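Local atomic coordinates of glucose-6-phosphate isomerase (Plasmodium falciparum, PDB entry 3QKI), a protein that probably catalyses the reversible interconversion of glucose 6-phosphate and fructose 6-phosphate in glycolysis and gluconeogenesis. Residues Leu68-Tyr73 / Arg511-Leu516; Ala377-Phe382 / Ile441-Ile446. All coordinates share one frame; numbering follows the deposited sequence.

Contact 1. Residues Leu68-Tyr73 / Arg511-Leu516; sequences LSRQRY and RPSTLL
P512 meets the bend that follows strand 64-70: its CB packs 3.4 Å from Q71 OE1, with the two side chains crossing at about a right angle. That amide oxygen is also held by N367 ND2. The CA of P512 makes a CH...O contact of 3.1 Å with R70 O. The same carbonyl accepts S513 N at 3.0 Å, with the N-H pointing well at it (159°) but lying 38° above the carbonyl plane. S513 OG sits alongside the aliphatic part of R70, 3.3 Å from its CD. A water bridges the two segments: it accepts from R70 N and from R70 NH1, where it lies in plane at the guanidinium edge, and is 2.7 Å from S513 O. At T514 the hydroxyl receives a weak, bent bond from Q71 NE2 (OG1 to NE2 3.0 Å). The kink at chi2 (-68°) folds the Q71 amide back to span P512 and T514. L68 lies beside T514, pointing the same way, with its CD2 3.8 Å from T514 CG2. L515 then covers one face of the R70 guanidinium, its CD1 3.5 Å from R70 NH1. NH1 also pairs with D67 and NE with D477, so the buried charge is probably well compensated. L68-Q71 form a type I turn at the end of strand 64-70. The second subunit approaches here too, its T587 packing on R70 and its L590 on L515. Strand 513-518 lies between strand 64-70 and strand 443-448 in the mixed sheet. Helix 464-481 packs on R70, S513 and L515 through A476, while helix 356-371 receives L68 and Q71 at T363.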
ATOM      1  N   LEU A  68      17.039  18.414   2.568  1.00 15.37           N
ATOM      2  CA  LEU A  68      15.818  19.205   2.394  1.00 15.75           C
ATOM      3  C   LEU A  68      15.957  20.228   1.267  1.00 17.37           C
ATOM      4  O   LEU A  68      15.078  21.089   1.113  1.00 16.61           O
ATOM      5  CB  LEU A  68      15.471  19.947   3.703  1.00 16.19           C
ATOM      6  CG  LEU A  68      15.083  19.101   4.921  1.00 20.27           C
ATOM      7  CD1 LEU A  68      14.919  19.975   6.132  1.00 19.53           C
ATOM      8  CD2 LEU A  68      13.787  18.343   4.688  1.00 23.61           C
ATOM      9  N   SER A  69      17.039  20.151   0.474  1.00 12.46           N
ATOM     10  CA  SER A  69      17.282  21.176  -0.546  1.00 11.92           C
ATOM     11  C   SER A  69      16.284  21.225  -1.698  1.00 17.74           C
ATOM     12  O   SER A  69      16.145  22.279  -2.329  1.00 18.11           O
ATOM     13  CB  SER A  69      18.720  21.116  -1.064  1.00 14.18           C
ATOM     14  OG  SER A  69      18.934  19.895  -1.746  1.00 18.45           O
ATOM     15  N   ARG A  70      15.583  20.114  -1.982  1.00 15.16           N
ATOM     16  CA  ARG A  70      14.593  20.117  -3.046  1.00 15.15           C
ATOM     17  C   ARG A  70      13.219  20.456  -2.494  1.00 20.29           C
ATOM     18  O   ARG A  70      12.226  19.885  -2.914  1.00 20.65           O
ATOM     19  CB  ARG A  70      14.603  18.809  -3.863  1.00 13.35           C
ATOM     20  CG  ARG A  70      15.929  18.552  -4.550  1.00 13.22           C
ATOM     21  CD  ARG A  70      16.044  17.103  -4.945  1.00 18.49           C
ATOM     22  NE  ARG A  70      17.407  16.768  -5.301  1.00 18.74           N
ATOM     23  CZ  ARG A  70      18.391  16.562  -4.432  1.00 25.49           C
ATOM     24  NH1 ARG A  70      18.165  16.654  -3.124  1.00 14.66           N
ATOM     25  NH2 ARG A  70      19.616  16.303  -4.865  1.00 16.26           N
ATOM     26  N   GLN A  71      13.171  21.389  -1.543  1.00 17.51           N
ATOM     27  CA  GLN A  71      11.940  21.929  -0.971  1.00 16.50           C
ATOM     28  C   GLN A  71      11.860  23.386  -1.394  1.00 19.40           C
ATOM     29  O   GLN A  71      12.886  24.061  -1.525  1.00 18.76           O
ATOM     30  CB  GLN A  71      11.886  21.771   0.571  1.00 16.70           C
ATOM     31  CG  GLN A  71      11.868  20.313   1.033  1.00 16.34           C
ATOM     32  CD  GLN A  71      10.602  19.563   0.682  1.00 14.91           C
ATOM     33  OE1 GLN A  71       9.529  20.133   0.468  1.00 16.99           O
ATOM     34  NE2 GLN A  71      10.696  18.265   0.650  1.00 10.12           N
ATOM     35  N   ARG A  72      10.652  23.868  -1.618  1.00 16.03           N
ATOM     36  CA  ARG A  72      10.399  25.212  -2.140  1.00 15.53           C
ATOM     37  C   ARG A  72      10.537  26.364  -1.136  1.00 18.18           C
ATOM     38  O   ARG A  72       9.608  27.134  -0.902  1.00 17.41           O
ATOM     39  CB  ARG A  72       9.080  25.248  -2.944  1.00 14.00           C
ATOM     40  CG  ARG A  72       9.029  24.202  -4.056  1.00 15.47           C
ATOM     41  CD  ARG A  72       7.908  24.475  -5.028  1.00 12.63           C
ATOM     42  NE  ARG A  72       8.227  25.633  -5.865  1.00 18.50           N
ATOM     43  CZ  ARG A  72       7.387  26.213  -6.717  1.00 27.41           C
ATOM     44  NH1 ARG A  72       6.154  25.759  -6.856  1.00 17.91           N
ATOM     45  NH2 ARG A  72       7.783  27.253  -7.441  1.00 21.09           N
ATOM     46  N   TYR A  73      11.722  26.487  -0.565  1.00 15.39           N
ATOM     47  CA  TYR A  73      12.052  27.565   0.352  1.00 14.76           C
ATOM     48  C   TYR A  73      13.497  27.974   0.271  1.00 18.42           C
ATOM     49  O   TYR A  73      14.379  27.140   0.049  1.00 18.88           O
ATOM     50  CB  TYR A  73      11.647  27.277   1.836  1.00 13.66           C
ATOM     51  CG  TYR A  73      11.926  25.890   2.400  1.00 14.16           C
ATOM     52  CD1 TYR A  73      10.912  25.149   3.011  1.00 14.61           C
ATOM     53  CD2 TYR A  73      13.226  25.392   2.473  1.00 14.81           C
ATOM     54  CE1 TYR A  73      11.164  23.902   3.572  1.00 12.40           C
ATOM     55  CE2 TYR A  73      13.490  24.139   3.016  1.00 15.67           C
ATOM     56  CZ  TYR A  73      12.457  23.409   3.584  1.00 17.37           C
ATOM     57  OH  TYR A  73      12.699  22.186   4.138  1.00 12.88           O
ATOM     58  N   ARG A 511       8.751  20.013  -8.176  1.00 15.29           N
ATOM     59  CA  ARG A 511       8.068  18.970  -7.427  1.00 13.91           C
ATOM     60  C   ARG A 511       9.001  18.598  -6.287  1.00 18.08           C
ATOM     61  O   ARG A 511      10.146  18.217  -6.525  1.00 17.22           O
ATOM     62  CB  ARG A 511       7.657  17.807  -8.344  1.00  9.42           C
ATOM     63  CG  ARG A 511       6.440  18.239  -9.181  1.00 14.05           C
ATOM     64  CD  ARG A 511       6.243  17.467 -10.452  1.00  7.76           C
ATOM     65  NE  ARG A 511       5.166  18.080 -11.241  1.00 18.67           N
ATOM     66  CZ  ARG A 511       3.909  17.662 -11.257  1.00 25.45           C
ATOM     67  NH1 ARG A 511       2.997  18.314 -11.964  1.00 15.82           N
ATOM     68  NH2 ARG A 511       3.545  16.599 -10.546  1.00 16.20           N
ATOM     69  N   PRO A 512       8.578  18.853  -5.037  1.00 13.24           N
ATOM     70  CA  PRO A 512       9.517  18.719  -3.924  1.00 12.16           C
ATOM     71  C   PRO A 512       9.823  17.306  -3.457  1.00 15.40           C
ATOM     72  O   PRO A 512       8.998  16.403  -3.595  1.00 15.76           O
ATOM     73  CB  PRO A 512       8.877  19.578  -2.815  1.00 13.09           C
ATOM     74  CG  PRO A 512       7.435  19.517  -3.086  1.00 17.51           C
ATOM     75  CD  PRO A 512       7.265  19.366  -4.585  1.00 14.59           C
ATOM     76  N   SER A 513      10.996  17.150  -2.843  1.00  9.45           N
ATOM     77  CA  SER A 513      11.456  15.890  -2.267  1.00  9.71           C
ATOM     78  C   SER A 513      12.401  16.070  -1.083  1.00 17.30           C
ATOM     79  O   SER A 513      13.185  17.029  -1.022  1.00 15.68           O
ATOM     80  CB  SER A 513      12.132  15.004  -3.317  1.00 11.53           C
ATOM     81  OG  SER A 513      13.364  15.543  -3.733  1.00 15.30           O
ATOM     82  N   THR A 514      12.356  15.096  -0.176  1.00 15.08           N
ATOM     83  CA  THR A 514      13.289  14.990   0.924  1.00 14.52           C
ATOM     84  C   THR A 514      14.050  13.701   0.686  1.00 19.24           C
ATOM     85  O   THR A 514      13.436  12.679   0.365  1.00 20.01           O
ATOM     86  CB  THR A 514      12.565  14.967   2.271  1.00 19.97           C
ATOM     87  OG1 THR A 514      11.850  16.192   2.421  1.00 23.18           O
ATOM     88  CG2 THR A 514      13.534  14.777   3.431  1.00 16.32           C
ATOM     89  N   LEU A 515      15.373  13.743   0.811  1.00 17.36           N
ATOM     90  CA  LEU A 515      16.216  12.554   0.698  1.00 18.61           C
ATOM     91  C   LEU A 515      16.779  12.190   2.060  1.00 21.30           C
ATOM     92  O   LEU A 515      17.341  13.040   2.752  1.00 22.30           O
ATOM     93  CB  LEU A 515      17.370  12.739  -0.301  1.00 19.58           C
ATOM     94  CG  LEU A 515      17.037  12.976  -1.768  1.00 26.77           C
ATOM     95  CD1 LEU A 515      18.315  13.180  -2.562  1.00 28.75           C
ATOM     96  CD2 LEU A 515      16.368  11.788  -2.375  1.00 26.92           C
ATOM     97  N   LEU A 516      16.628  10.926   2.446  1.00 17.77           N
ATOM     98  CA  LEU A 516      17.191  10.364   3.680  1.00 17.74           C
ATOM     99  C   LEU A 516      18.155   9.269   3.235  1.00 19.02           C
ATOM    100  O   LEU A 516      17.713   8.272   2.643  1.00 18.14           O
ATOM    101  CB  LEU A 516      16.104   9.791   4.619  1.00 17.74           C
ATOM    102  CG  LEU A 516      15.173  10.791   5.291  1.00 25.67           C
ATOM    103  CD1 LEU A 516      13.953  10.090   5.906  1.00 26.12           C
ATOM    104  CD2 LEU A 516      15.891  11.572   6.394  1.00 28.85           C
TER
HETATM  105  O   HOH W   1      15.821  17.430  -1.172  1.00 15.38           O

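Contact 2. Residues Ala377-Phe382 / Ile441-Ile446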
ATOM      1  N   ALA A 377       4.139  10.921  -0.331  1.00 11.03           N
ATOM      2  CA  ALA A 377       4.536   9.600  -0.845  1.00  9.67           C
ATOM      3  C   ALA A 377       5.789   9.145  -0.081  1.00 14.17           C
ATOM      4  O   ALA A 377       6.805   9.853  -0.083  1.00 14.15           O
ATOM      5  CB  ALA A 377       4.805   9.655  -2.348  1.00  8.88           C
ATOM      6  N   ILE A 378       5.699   7.984   0.596  1.00 11.13           N
ATOM      7  CA  ILE A 378       6.800   7.388   1.368  1.00 10.29           C
ATOM      8  C   ILE A 378       7.401   6.362   0.472  1.00 14.49           C
ATOM      9  O   ILE A 378       6.764   5.343   0.171  1.00 14.59           O
ATOM     10  CB  ILE A 378       6.342   6.776   2.708  1.00 12.50           C
ATOM     11  CG1 ILE A 378       5.701   7.837   3.635  1.00 11.57           C
ATOM     12  CG2 ILE A 378       7.518   6.043   3.403  1.00 14.31           C
ATOM     13  CD1 ILE A 378       6.651   9.065   4.159  1.00 12.37           C
ATOM     14  N   LEU A 379       8.588   6.669  -0.041  1.00 11.77           N
ATOM     15  CA  LEU A 379       9.238   5.851  -1.071  1.00 11.73           C
ATOM     16  C   LEU A 379      10.643   5.360  -0.704  1.00 15.21           C
ATOM     17  O   LEU A 379      11.639   5.964  -1.108  1.00 13.95           O
ATOM     18  CB  LEU A 379       9.229   6.610  -2.407  1.00 11.29           C
ATOM     19  CG  LEU A 379       7.910   7.267  -2.821  1.00 14.93           C
ATOM     20  CD1 LEU A 379       8.145   8.233  -3.961  1.00 14.10           C
ATOM     21  CD2 LEU A 379       6.834   6.201  -3.170  1.00 13.73           C
ATOM     22  N   PRO A 380      10.735   4.273   0.084  1.00 15.58           N
ATOM     23  CA  PRO A 380      12.064   3.739   0.422  1.00 14.94           C
ATOM     24  C   PRO A 380      12.642   2.957  -0.772  1.00 18.57           C
ATOM     25  O   PRO A 380      11.964   2.087  -1.317  1.00 18.87           O
ATOM     26  CB  PRO A 380      11.789   2.835   1.619  1.00 15.67           C
ATOM     27  CG  PRO A 380      10.357   2.401   1.463  1.00 19.03           C
ATOM     28  CD  PRO A 380       9.648   3.445   0.662  1.00 15.96           C
ATOM     29  N   TYR A 381      13.879   3.270  -1.190  1.00 14.24           N
ATOM     30  CA  TYR A 381      14.548   2.545  -2.288  1.00 12.80           C
ATOM     31  C   TYR A 381      15.265   1.337  -1.645  1.00 15.94           C
ATOM     32  O   TYR A 381      16.492   1.271  -1.562  1.00 15.05           O
ATOM     33  CB  TYR A 381      15.471   3.481  -3.086  1.00 12.65           C
ATOM     34  CG  TYR A 381      14.696   4.179  -4.182  1.00 11.68           C
ATOM     35  CD1 TYR A 381      13.687   5.089  -3.875  1.00 12.93           C
ATOM     36  CD2 TYR A 381      14.884   3.840  -5.518  1.00 10.28           C
ATOM     37  CE1 TYR A 381      12.902   5.664  -4.875  1.00 12.97           C
ATOM     38  CE2 TYR A 381      14.103   4.409  -6.529  1.00 11.41           C
ATOM     39  CZ  TYR A 381      13.095   5.302  -6.199  1.00 17.09           C
ATOM     40  OH  TYR A 381      12.315   5.861  -7.182  1.00 19.37           O
ATOM     41  N   PHE A 382      14.444   0.401  -1.125  1.00 11.57           N
ATOM     42  CA  PHE A 382      14.891  -0.756  -0.368  1.00 10.21           C
ATOM     43  C   PHE A 382      13.690  -1.675  -0.200  1.00 15.70           C
ATOM     44  O   PHE A 382      12.784  -1.378   0.577  1.00 13.55           O
ATOM     45  CB  PHE A 382      15.434  -0.306   1.019  1.00 11.95           C
ATOM     46  CG  PHE A 382      16.554  -1.148   1.589  1.00 12.96           C
ATOM     47  CD1 PHE A 382      17.845  -1.074   1.062  1.00 15.61           C
ATOM     48  CD2 PHE A 382      16.323  -2.017   2.656  1.00 12.85           C
ATOM     49  CE1 PHE A 382      18.895  -1.838   1.616  1.00 16.99           C
ATOM     50  CE2 PHE A 382      17.373  -2.789   3.200  1.00 15.67           C
ATOM     51  CZ  PHE A 382      18.650  -2.682   2.688  1.00 14.04           C
ATOM     52  N   ILE A 441       2.850  15.870  -5.720  1.00 14.75           N
ATOM     53  CA  ILE A 441       2.898  15.024  -4.523  1.00 14.78           C
ATOM     54  C   ILE A 441       4.304  15.062  -3.896  1.00 16.40           C
ATOM     55  O   ILE A 441       5.213  14.421  -4.430  1.00 14.12           O
ATOM     56  CB  ILE A 441       2.427  13.561  -4.812  1.00 18.25           C
ATOM     57  CG1 ILE A 441       0.925  13.557  -5.216  1.00 19.70           C
ATOM     58  CG2 ILE A 441       2.646  12.654  -3.572  1.00 16.89           C
ATOM     59  CD1 ILE A 441       0.691  12.808  -6.189  1.00 31.69           C
ATOM     60  N   PRO A 442       4.488  15.772  -2.748  1.00 12.24           N
ATOM     61  CA  PRO A 442       5.810  15.786  -2.088  1.00 12.00           C
ATOM     62  C   PRO A 442       6.235  14.359  -1.741  1.00 15.95           C
ATOM     63  O   PRO A 442       5.423  13.573  -1.259  1.00 17.64           O
ATOM     64  CB  PRO A 442       5.554  16.609  -0.816  1.00 12.63           C
ATOM     65  CG  PRO A 442       4.407  17.500  -1.202  1.00 16.12           C
ATOM     66  CD  PRO A 442       3.522  16.611  -2.014  1.00 12.98           C
ATOM     67  N   VAL A 443       7.478  14.014  -2.026  1.00 12.29           N
ATOM     68  CA  VAL A 443       7.980  12.665  -1.790  1.00 10.63           C
ATOM     69  C   VAL A 443       9.056  12.659  -0.700  1.00 14.99           C
ATOM     70  O   VAL A 443       9.781  13.644  -0.516  1.00 13.27           O
ATOM     71  CB  VAL A 443       8.459  11.939  -3.088  1.00 11.71           C
ATOM     72  CG1 VAL A 443       7.368  11.852  -4.145  1.00 10.83           C
ATOM     73  CG2 VAL A 443       9.725  12.557  -3.686  1.00 10.80           C
ATOM     74  N   GLU A 444       9.162  11.525  -0.003  1.00 12.31           N
ATOM     75  CA  GLU A 444      10.195  11.301   1.000  1.00 12.90           C
ATOM     76  C   GLU A 444      10.885  10.005   0.557  1.00 17.64           C
ATOM     77  O   GLU A 444      10.264   8.939   0.559  1.00 18.71           O
ATOM     78  CB  GLU A 444       9.589  11.218   2.411  1.00 13.29           C
ATOM     79  CG  GLU A 444       9.052  12.560   2.874  1.00 21.38           C
ATOM     80  CD  GLU A 444       8.302  12.631   4.195  1.00 33.13           C
ATOM     81  OE1 GLU A 444       8.520  11.759   5.064  1.00 18.42           O
ATOM     82  OE2 GLU A 444       7.531  13.602   4.379  1.00 18.02           O
ATOM     83  N   LEU A 445      12.114  10.146   0.042  1.00 12.86           N
ATOM     84  CA  LEU A 445      12.941   9.053  -0.477  1.00 12.74           C
ATOM     85  C   LEU A 445      13.940   8.632   0.582  1.00 18.11           C
ATOM     86  O   LEU A 445      14.573   9.492   1.218  1.00 17.01           O
ATOM     87  CB  LEU A 445      13.666   9.445  -1.776  1.00 12.37           C
ATOM     88  CG  LEU A 445      12.836  10.097  -2.924  1.00 17.06           C
ATOM     89  CD1 LEU A 445      13.684  10.310  -4.151  1.00 18.00           C
ATOM     90  CD2 LEU A 445      11.684   9.250  -3.329  1.00 19.29           C
ATOM     91  N   ILE A 446      14.011   7.304   0.830  1.00 15.15           N
ATOM     92  CA  ILE A 446      14.879   6.705   1.848  1.00 13.94           C
ATOM     93  C   ILE A 446      15.777   5.705   1.142  1.00 19.60           C
ATOM     94  O   ILE A 446      15.283   4.860   0.388  1.00 18.35           O
ATOM     95  CB  ILE A 446      14.051   6.080   3.014  1.00 16.30           C
ATOM     96  CG1 ILE A 446      13.181   7.163   3.682  1.00 16.45           C
ATOM     97  CG2 ILE A 446      14.981   5.421   4.049  1.00 17.70           C
ATOM     98  CD1 ILE A 446      11.905   6.676   4.333  1.00 25.76           C
TER
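E444 N bonds A377 O at 2.9 Å, almost straight off the carbonyl (C=O...N 178°), and V443 CA adds a longer CH...O contact to the same oxygen. The ladder continues on both sides: A377 N bonds P442 O, L379 N bonds E444 O at 2.9 Å, and Y381 N bonds I446 O, while the I446 N to L379 O bond is weak. This is the regular register of two parallel strands, adjacent in the mixed sheet of what is probably the second sugar-isomerase (SIS) domain of the family. On the face carrying A377, V443, L379 and L445, aliphatic groups pack: L379 CD1 reaches V443 CG1 at 3.7 Å, and L445 CD2 touches L379 CB at 3.7 Å. Helix 428-437 covers L379 through F431 and Y432. On the opposite face the I378 and E444 side chains run side by side, I378 CD1 lying 3.4 Å from E444 OE1. The extended E444 chain (chi2 174°) carries its carboxylate out to Y533 and R536, which probably steady its buried charge. Beyond P380 the Y381 ring packs by CE1 on L445 CD2, and its OH bonds Q428 and Y432. The side chain of Y381 lies about 8 Å from that of H429, which binds fructose 6-phosphate.

How the contacts relate
Both contacts are buried and belong to one mixed sheet, but the centre of contact 2 lies nearer the centre of the chain, about 13 Å from it against about 21 Å for that of contact 1. Strand 513-518 joins them, pairing in parallel with strand 443-448: L516 N to L445 O at 2.8 Å is a probable hydrogen bond. Each holds a charged residue with outside partners, R70 with D67 and D477, E444 with R536. In contact 1, away from the substrate site, the R70 guanidinium and a water lie in the interface; contact 2, nearer that site, is joined mainly by backbone bonds and packed aliphatic groups. Helix 464-481 covers parts of both, and each touches the second subunit.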